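Local coordinates for virulence protein vsdE (Salmonella enterica, PDB 5LQ6) that is a virulence effector that acts as a cysteine hydrolase and suppresses host immune responses during Salmonella infection, at residues R144-A152 and R164-I172; S12-N20 and V32-I41. The protein carries 4 engineered substitutions. All coordinates share one frame; numbering follows the deposited sequence.

Contact 1 (R144-A152 and R164-I172); sequences RESSFIISA and RHDFNAVVI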
loop_
_atom_site.group_PDB
_atom_site.type_symbol
_atom_site.label_atom_id
_atom_site.label_comp_id
_atom_site.label_asym_id
_atom_site.label_seq_id
_atom_site.Cartn_x
_atom_site.Cartn_y
_atom_site.Cartn_z
ATOM N N ARG A 144 -17.743 -4.586 -1.010
ATOM C CA ARG A 144 -17.152 -4.683 0.297
ATOM C C ARG A 144 -15.629 -4.906 0.249
ATOM O O ARG A 144 -15.072 -5.416 1.184
ATOM C CB ARG A 144 -17.837 -5.694 1.190
ATOM C CG ARG A 144 -19.253 -5.304 1.590
ATOM C CD ARG A 144 -19.344 -4.081 2.506
ATOM N NE ARG A 144 -20.725 -3.888 2.998
ATOM C CZ ARG A 144 -21.660 -3.243 2.332
ATOM N NH1 ARG A 144 -21.433 -2.708 1.153
ATOM N NH2 ARG A 144 -22.862 -3.180 2.839
ATOM N N GLU A 145 -15.054 -4.439 -0.836
ATOM C CA GLU A 145 -13.591 -4.360 -0.992
ATOM C C GLU A 145 -13.111 -3.168 -0.104
ATOM O O GLU A 145 -13.611 -2.079 -0.261
ATOM C CB GLU A 145 -13.210 -4.163 -2.432
ATOM C CG GLU A 145 -13.536 -5.337 -3.344
ATOM C CD GLU A 145 -13.529 -5.020 -4.840
ATOM O OE1 GLU A 145 -13.157 -3.896 -5.292
ATOM O OE2 GLU A 145 -13.930 -5.943 -5.604
ATOM N N SER A 146 -12.160 -3.448 0.789
ATOM C CA SER A 146 -11.847 -2.523 1.872
ATOM C C SER A 146 -10.399 -2.134 2.013
ATOM O O SER A 146 -10.086 -1.340 2.889
ATOM C CB SER A 146 -12.320 -3.029 3.215
ATOM O OG SER A 146 -11.694 -4.279 3.473
ATOM N N SER A 147 -9.491 -2.693 1.224
ATOM C CA SER A 147 -8.077 -2.409 1.345
ATOM C C SER A 147 -7.394 -2.230 0.007
ATOM O O SER A 147 -7.576 -3.060 -0.917
ATOM C CB SER A 147 -7.419 -3.542 2.114
ATOM O OG SER A 147 -6.004 -3.322 2.221
ATOM N N PHE A 148 -6.630 -1.151 -0.144
ATOM C CA PHE A 148 -6.089 -0.749 -1.424
ATOM C C PHE A 148 -4.691 -0.178 -1.285
ATOM O O PHE A 148 -4.335 0.344 -0.234
ATOM C CB PHE A 148 -6.976 0.299 -2.097
ATOM C CG PHE A 148 -8.430 -0.104 -2.227
ATOM C CD1 PHE A 148 -9.301 0.089 -1.164
ATOM C CD2 PHE A 148 -8.841 -0.778 -3.367
ATOM C CE1 PHE A 148 -10.612 -0.340 -1.264
ATOM C CE2 PHE A 148 -10.179 -1.195 -3.456
ATOM C CZ PHE A 148 -11.007 -0.966 -2.381
ATOM N N ILE A 149 -3.922 -0.258 -2.363
ATOM C CA ILE A 149 -2.652 0.450 -2.485
ATOM C C ILE A 149 -2.885 1.621 -3.445
ATOM O O ILE A 149 -3.471 1.418 -4.523
ATOM C CB ILE A 149 -1.477 -0.400 -2.990
ATOM C CG1 ILE A 149 -1.281 -1.639 -2.112
ATOM C CG2 ILE A 149 -0.198 0.403 -3.052
ATOM C CD1 ILE A 149 -0.269 -2.659 -2.683
ATOM N N ILE A 150 -2.422 2.801 -3.057
ATOM C CA ILE A 150 -2.572 3.990 -3.894
ATOM C C ILE A 150 -1.233 4.339 -4.461
ATOM O O ILE A 150 -0.225 4.364 -3.718
ATOM C CB ILE A 150 -3.103 5.181 -3.107
ATOM C CG1 ILE A 150 -4.237 4.780 -2.165
ATOM C CG2 ILE A 150 -3.473 6.336 -4.029
ATOM C CD1 ILE A 150 -5.434 4.246 -2.826
ATOM N N SER A 151 -1.139 4.638 -5.744
ATOM C CA SER A 151 0.082 5.131 -6.383
ATOM C C SER A 151 -0.195 6.530 -6.900
ATOM O O SER A 151 -1.154 6.735 -7.673
ATOM C CB SER A 151 0.484 4.213 -7.540
ATOM O OG SER A 151 0.812 2.939 -7.114
ATOM N N ALA A 152 0.593 7.492 -6.443
ATOM C CA ALA A 152 0.465 8.885 -6.850
ATOM C C ALA A 152 1.664 9.261 -7.688
ATOM O O ALA A 152 2.803 8.912 -7.403
ATOM C CB ALA A 152 0.357 9.755 -5.666
ATOM N N ARG A 164 6.952 9.958 -7.499
ATOM C CA ARG A 164 6.067 8.809 -7.386
ATOM C C ARG A 164 6.054 8.384 -5.934
ATOM O O ARG A 164 7.106 8.281 -5.295
ATOM C CB ARG A 164 6.598 7.659 -8.222
ATOM C CG ARG A 164 6.008 6.292 -7.836
ATOM C CD ARG A 164 4.843 5.845 -8.639
ATOM N NE ARG A 164 4.308 4.579 -8.102
ATOM C CZ ARG A 164 4.863 3.371 -8.242
ATOM N NH1 ARG A 164 6.055 3.203 -8.824
ATOM N NH2 ARG A 164 4.220 2.308 -7.805
ATOM N N HIS A 165 4.870 8.096 -5.419
ATOM C CA HIS A 165 4.748 7.659 -4.045
ATOM C C HIS A 165 3.603 6.685 -3.933
ATOM O O HIS A 165 2.500 6.988 -4.392
ATOM C CB HIS A 165 4.503 8.845 -3.160
ATOM C CG HIS A 165 4.491 8.542 -1.702
ATOM N ND1 HIS A 165 5.497 7.870 -1.058
ATOM C CD2 HIS A 165 3.589 8.862 -0.739
ATOM C CE1 HIS A 165 5.229 7.813 0.240
ATOM N NE2 HIS A 165 4.079 8.393 0.450
ATOM N N ASP A 166 3.845 5.555 -3.273
ATOM C CA ASP A 166 2.800 4.608 -2.920
ATOM C C ASP A 166 2.461 4.710 -1.444
ATOM O O ASP A 166 3.300 4.993 -0.624
ATOM C CB ASP A 166 3.208 3.157 -3.197
ATOM C CG ASP A 166 3.069 2.724 -4.651
ATOM O OD1 ASP A 166 2.929 3.591 -5.527
ATOM O OD2 ASP A 166 3.105 1.504 -4.893
ATOM N N PHE A 167 1.181 4.489 -1.146
ATOM C CA PHE A 167 0.655 4.460 0.204
ATOM C C PHE A 167 -0.602 3.586 0.204
ATOM O O PHE A 167 -0.859 2.886 -0.771
ATOM C CB PHE A 167 0.465 5.861 0.784
ATOM C CG PHE A 167 -0.379 6.785 -0.069
ATOM C CD1 PHE A 167 0.166 7.387 -1.169
ATOM C CD2 PHE A 167 -1.722 7.006 0.219
ATOM C CE1 PHE A 167 -0.585 8.249 -1.950
ATOM C CE2 PHE A 167 -2.475 7.857 -0.570
ATOM C CZ PHE A 167 -1.913 8.450 -1.659
ATOM N N ASN A 168 -1.335 3.572 1.278
ATOM C CA ASN A 168 -2.436 2.629 1.467
ATOM C C ASN A 168 -3.731 3.315 1.830
ATOM O O ASN A 168 -3.761 4.466 2.254
ATOM C CB ASN A 168 -2.104 1.576 2.541
ATOM C CG ASN A 168 -0.870 0.756 2.206
ATOM O OD1 ASN A 168 0.254 1.241 2.270
ATOM N ND2 ASN A 168 -1.101 -0.492 1.834
ATOM N N ALA A 169 -4.844 2.628 1.623
ATOM C CA ALA A 169 -6.138 3.146 2.034
ATOM C C ALA A 169 -6.970 1.931 2.496
ATOM O O ALA A 169 -7.000 0.892 1.817
ATOM C CB ALA A 169 -6.825 3.870 0.918
ATOM N N VAL A 170 -7.640 2.069 3.639
ATOM C CA VAL A 170 -8.512 1.043 4.162
ATOM C C VAL A 170 -9.821 1.662 4.593
ATOM O O VAL A 170 -9.840 2.701 5.238
ATOM C CB VAL A 170 -7.876 0.289 5.331
ATOM C CG1 VAL A 170 -8.790 -0.752 5.967
ATOM C CG2 VAL A 170 -6.584 -0.427 4.915
ATOM N N VAL A 171 -10.906 1.005 4.248
ATOM C CA VAL A 171 -12.252 1.423 4.723
ATOM C C VAL A 171 -12.478 0.882 6.115
ATOM O O VAL A 171 -12.331 -0.335 6.377
ATOM C CB VAL A 171 -13.346 0.923 3.757
ATOM C CG1 VAL A 171 -14.725 1.292 4.280
ATOM C CG2 VAL A 171 -13.136 1.438 2.354
ATOM N N ILE A 172 -12.783 1.794 7.017
ATOM C CA ILE A 172 -13.038 1.493 8.428
ATOM C C ILE A 172 -14.528 1.613 8.681
ATOM O O ILE A 172 -15.115 2.630 8.354
ATOM C CB ILE A 172 -12.277 2.431 9.382
ATOM C CG1 ILE A 172 -10.771 2.366 9.096
ATOM C CG2 ILE A 172 -12.607 2.076 10.844
ATOM C CD1 ILE A 172 -9.925 3.224 10.018
HETATM O O HOH W 1 -3.933 -1.601 1.768
#
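I150 lays its CB over one face of the F167 ring, 3.9 Å from the ring centroid and 16° off the normal, a CH-pi contact offset toward the rim. CG2 of I150 continues to CZ of F167 at 3.5 Å, while CD1 runs the other way to the methyl of A169 and A152 CB sits at the ring's edge. The ring can reach I150 because chi1 of F167 (54°) sets CG between the backbone N and the carbonyl carbon, bringing the aromatic group in toward the partner strand.

Both strands belong to the antiparallel hairpin of 147-157 and 163-172, at the middle of a four-stranded sheet. F148, I150 and A152 form hydrogen-bonded pairs with A169, F167 and H165. The N-H of I150 points almost straight at F167 O (169°).

The face carrying S147, I149, S151, D166, N168 and V170 holds more of the polar groups. S151 OG donates to D166 OD1 at 2.7 Å, meeting it from above the carboxylate plane. R164, with its chain bent at chi2, brings NH2 to 2.9 Å from the same D166 OD1 in a salt bridge; the N-H bonds from NH2 and NE to this oxygen are both weak by angle. D166 OD2 pairs with R212. A water links S147 OG, F148 O and N168 ND2, the last also bonded to S80 O.

H165 turns to the I150 face and its NE2 is hydrogen-bonded to D185, with C76 touching its side chain, a geometry consistent with the Cys-His-Asp triad of a cysteine hydrolase. The chemistry thus implies a ladder that fixes the backbone of the probable catalytic histidine, while R164, R212 and S151 probably offset the charge of the buried D166.

Contact 2 (S12-N20 and V32-I41); sequences SQDIISRIN and VKRIKDALSI. Engineered in segment 32-41: S40 (natural residue Cys).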
loop_
_atom_site.group_PDB
_atom_site.type_symbol
_atom_site.label_atom_id
_atom_site.label_comp_id
_atom_site.label_asym_id
_atom_site.label_seq_id
_atom_site.Cartn_x
_atom_site.Cartn_y
_atom_site.Cartn_z
ATOM N N SER A 12 3.646 -17.101 2.454
ATOM C CA SER A 12 4.961 -16.501 2.715
ATOM C C SER A 12 6.079 -17.400 2.177
ATOM O O SER A 12 7.123 -16.912 1.802
ATOM C CB SER A 12 5.159 -16.143 4.185
ATOM O OG SER A 12 5.059 -17.307 4.996
ATOM N N GLN A 13 5.855 -18.717 2.164
ATOM C CA GLN A 13 6.834 -19.608 1.565
ATOM C C GLN A 13 6.920 -19.436 0.066
ATOM O O GLN A 13 8.009 -19.588 -0.491
ATOM C CB GLN A 13 6.598 -21.061 1.938
ATOM C CG GLN A 13 5.351 -21.716 1.404
ATOM C CD GLN A 13 5.209 -23.153 1.928
ATOM O OE1 GLN A 13 5.789 -23.517 2.971
ATOM N NE2 GLN A 13 4.445 -23.977 1.201
ATOM N N ASP A 14 5.800 -19.119 -0.590
ATOM C CA ASP A 14 5.847 -18.730 -2.023
ATOM C C ASP A 14 6.633 -17.458 -2.300
ATOM O O ASP A 14 7.307 -17.335 -3.320
ATOM C CB ASP A 14 4.433 -18.628 -2.593
ATOM C CG ASP A 14 3.739 -19.995 -2.743
ATOM O OD1 ASP A 14 4.387 -21.044 -2.600
ATOM O OD2 ASP A 14 2.523 -20.008 -3.017
ATOM N N ILE A 15 6.578 -16.499 -1.384
ATOM C CA ILE A 15 7.438 -15.300 -1.458
ATOM C C ILE A 15 8.914 -15.687 -1.425
ATOM O O ILE A 15 9.748 -15.203 -2.178
ATOM C CB ILE A 15 7.110 -14.277 -0.322
ATOM C CG1 ILE A 15 5.644 -13.846 -0.444
ATOM C CG2 ILE A 15 8.080 -13.133 -0.317
ATOM C CD1 ILE A 15 5.189 -12.962 0.706
ATOM N N ILE A 16 9.233 -16.572 -0.488
ATOM C CA ILE A 16 10.609 -17.027 -0.322
ATOM C C ILE A 16 11.107 -17.738 -1.573
ATOM O O ILE A 16 12.218 -17.458 -2.026
ATOM C CB ILE A 16 10.681 -17.938 0.920
ATOM C CG1 ILE A 16 10.699 -17.025 2.175
ATOM C CG2 ILE A 16 11.928 -18.819 0.866
ATOM C CD1 ILE A 16 10.330 -17.766 3.447
ATOM N N SER A 17 10.265 -18.531 -2.178
ATOM C CA SER A 17 10.660 -19.231 -3.397
ATOM C C SER A 17 10.901 -18.230 -4.530
ATOM O O SER A 17 11.884 -18.302 -5.253
ATOM C CB SER A 17 9.694 -20.329 -3.784
ATOM O OG SER A 17 8.399 -19.903 -4.032
ATOM N N ARG A 18 9.990 -17.273 -4.669
ATOM C CA ARG A 18 10.150 -16.282 -5.770
ATOM C C ARG A 18 11.362 -15.411 -5.619
ATOM O O ARG A 18 12.101 -15.185 -6.567
ATOM C CB ARG A 18 8.874 -15.451 -5.887
ATOM C CG ARG A 18 7.676 -16.209 -6.410
ATOM C CD ARG A 18 6.465 -15.329 -6.699
ATOM N NE ARG A 18 5.895 -14.792 -5.460
ATOM C CZ ARG A 18 4.851 -15.287 -4.827
ATOM N NH1 ARG A 18 4.236 -16.366 -5.271
ATOM N NH2 ARG A 18 4.398 -14.679 -3.709
ATOM N N ILE A 19 11.588 -14.916 -4.399
ATOM C CA ILE A 19 12.664 -13.992 -4.142
ATOM C C ILE A 19 14.054 -14.628 -4.314
ATOM O O ILE A 19 15.035 -13.971 -4.655
ATOM C CB ILE A 19 12.423 -13.334 -2.751
ATOM C CG1 ILE A 19 12.906 -11.914 -2.715
ATOM C CG2 ILE A 19 12.935 -14.218 -1.602
ATOM C CD1 ILE A 19 12.544 -11.263 -1.397
ATOM N N ASN A 20 14.137 -15.950 -4.129
ATOM C CA ASN A 20 15.398 -16.647 -4.300
ATOM C C ASN A 20 15.573 -17.332 -5.653
ATOM O O ASN A 20 16.574 -17.995 -5.904
ATOM C CB ASN A 20 15.517 -17.728 -3.199
ATOM C CG ASN A 20 15.788 -17.143 -1.849
ATOM O OD1 ASN A 20 16.805 -16.539 -1.692
ATOM N ND2 ASN A 20 14.861 -17.262 -0.909
ATOM N N VAL A 32 15.685 -7.043 -7.122
ATOM C CA VAL A 32 15.269 -8.199 -6.339
ATOM C C VAL A 32 16.167 -8.383 -5.125
ATOM O O VAL A 32 15.694 -8.756 -4.036
ATOM C CB VAL A 32 15.182 -9.475 -7.214
ATOM C CG1 VAL A 32 14.872 -10.693 -6.369
ATOM C CG2 VAL A 32 14.107 -9.312 -8.267
ATOM N N LYS A 33 17.470 -8.125 -5.314
ATOM C CA LYS A 33 18.402 -8.161 -4.191
ATOM C C LYS A 33 18.112 -7.118 -3.121
ATOM O O LYS A 33 18.164 -7.435 -1.917
ATOM C CB LYS A 33 19.858 -7.987 -4.685
ATOM C CG LYS A 33 20.433 -9.269 -5.278
ATOM C CD LYS A 33 21.953 -9.332 -5.173
ATOM C CE LYS A 33 22.421 -10.779 -5.109
ATOM N NZ LYS A 33 21.873 -11.595 -6.236
ATOM N N ARG A 34 17.838 -5.893 -3.537
ATOM C CA ARG A 34 17.438 -4.833 -2.602
ATOM C C ARG A 34 16.175 -5.228 -1.840
ATOM O O ARG A 34 16.081 -5.054 -0.606
ATOM C CB ARG A 34 17.242 -3.506 -3.309
ATOM C CG ARG A 34 18.545 -2.835 -3.703
ATOM C CD ARG A 34 18.278 -1.499 -4.396
ATOM N NE ARG A 34 17.814 -1.647 -5.789
ATOM C CZ ARG A 34 18.575 -1.496 -6.884
ATOM N NH1 ARG A 34 19.868 -1.186 -6.786
ATOM N NH2 ARG A 34 18.041 -1.658 -8.094
ATOM N N ILE A 35 15.221 -5.832 -2.553
ATOM C CA ILE A 35 14.027 -6.316 -1.882
ATOM C C ILE A 35 14.330 -7.417 -0.879
ATOM O O ILE A 35 13.838 -7.380 0.271
ATOM C CB ILE A 35 12.926 -6.762 -2.878
ATOM C CG1 ILE A 35 12.475 -5.565 -3.724
ATOM C CG2 ILE A 35 11.751 -7.386 -2.141
ATOM C CD1 ILE A 35 11.778 -5.944 -5.009
ATOM N N LYS A 36 15.124 -8.413 -1.280
ATOM C CA LYS A 36 15.480 -9.537 -0.413
ATOM C C LYS A 36 16.199 -9.071 0.843
ATOM O O LYS A 36 15.967 -9.616 1.923
ATOM C CB LYS A 36 16.398 -10.495 -1.170
ATOM C CG LYS A 36 16.911 -11.635 -0.321
ATOM C CD LYS A 36 17.370 -12.822 -1.167
ATOM C CE LYS A 36 17.899 -13.924 -0.272
ATOM N NZ LYS A 36 16.871 -14.519 0.647
ATOM N N ASP A 37 17.079 -8.107 0.681
ATOM C CA ASP A 37 17.817 -7.556 1.807
ATOM C C ASP A 37 16.899 -6.857 2.820
ATOM O O ASP A 37 17.125 -6.929 4.040
ATOM C CB ASP A 37 18.885 -6.573 1.312
ATOM C CG ASP A 37 20.064 -7.287 0.600
ATOM O OD1 ASP A 37 20.301 -8.500 0.844
ATOM O OD2 ASP A 37 20.706 -6.609 -0.242
ATOM N N ALA A 38 15.896 -6.150 2.296
ATOM C CA ALA A 38 15.022 -5.353 3.144
ATOM C C ALA A 38 13.922 -6.171 3.784
ATOM O O ALA A 38 13.447 -5.839 4.852
ATOM C CB ALA A 38 14.424 -4.213 2.368
ATOM N N LEU A 39 13.461 -7.199 3.126
ATOM C CA LEU A 39 12.219 -7.843 3.551
ATOM C C LEU A 39 12.431 -8.814 4.674
ATOM O O LEU A 39 13.378 -9.609 4.621
ATOM C CB LEU A 39 11.586 -8.542 2.356
ATOM C CG LEU A 39 10.223 -9.153 2.508
ATOM C CD1 LEU A 39 9.251 -8.033 2.724
ATOM C CD2 LEU A 39 9.848 -9.884 1.256
ATOM N N SER A 40 11.621 -8.716 5.731
ATOM C CA SER A 40 11.525 -9.694 6.807
ATOM C C SER A 40 10.175 -10.409 6.817
ATOM O O SER A 40 9.103 -9.784 6.647
ATOM C CB SER A 40 11.666 -8.995 8.161
ATOM O OG SER A 40 12.942 -8.477 8.294
ATOM N N ILE A 41 10.207 -11.695 7.126
ATOM C CA ILE A 41 9.046 -12.523 7.250
ATOM C C ILE A 41 9.025 -13.071 8.651
ATOM O O ILE A 41 9.956 -13.787 9.068
ATOM C CB ILE A 41 9.068 -13.663 6.219
ATOM C CG1 ILE A 41 9.296 -13.083 4.810
ATOM C CG2 ILE A 41 7.812 -14.509 6.320
ATOM C CD1 ILE A 41 9.275 -14.114 3.679
#
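I19 thrusts its CD1 across the backbone of K36, 3.5 Å from the CA of K36, in a roughly antiparallel helix pair in which 12-19 and 32-38 run at 139° to each other. Their axes come no closer than 11.2 Å, so side chains bridge the separation. The chain then leaves the second helix at L39 and becomes the short strand 39-41, which extends the same apolar seam.

I19 crosses K36 at a slant; its chi1 (-146°) lies away from the staggered values, and its CG1 branch runs on extended, carrying CD1 to I35 CG2 and L39 CD2, both at 4.0 Å. V32 comes in at the other end of I19, its CG1 resting against the backbone O of I19. I15 meets L39 at about a right angle, methyl CG2 against CD2, and I16 slants over I41 with its CG1 3.6 Å from I41 CD1. At the start of the helix, S12 offers CB rather than its hydroxyl as the nearest atom to I41 CG2.

Residues of other elements extend this seam: I114 of helix 108-116 touches both I19 and I35, L94 touches I15 and I41, and Y85 of helix 76-89 lies against S12 and I15. The contact ties the N-terminal helix to the helix-strand unit that follows it, toward the periphery of the chain.

On the solvent-exposed side, N20 and K36 cross at about a right angle. N20 ND2 donates to I16 O (2.9 Å), which orients the amide, and K36 NZ, brought round by a bend at chi4 (64°), makes a weak hydrogen bond of 3.1 Å to N20 OD1.

Overall arrangement
Contact 1 is core: its centre lies about 5 Å from the centre of the chain and 12 of its 16 touching residues are buried. Contact 2 is peripheral, with its centre about 17 Å out and half of its touching residues buried. They share no element and do not touch, their nearest atoms being about 11 Å apart, but helix 76-89 meets both, through C76 and H84 at contact 1 and C82 and Y85 at contact 2. Backbone bonding and buried charge distinguish 144-152 with 164-172, whereas 12-20 with 32-41 relies on aliphatic branches and one weak polar bond at its exposed edge.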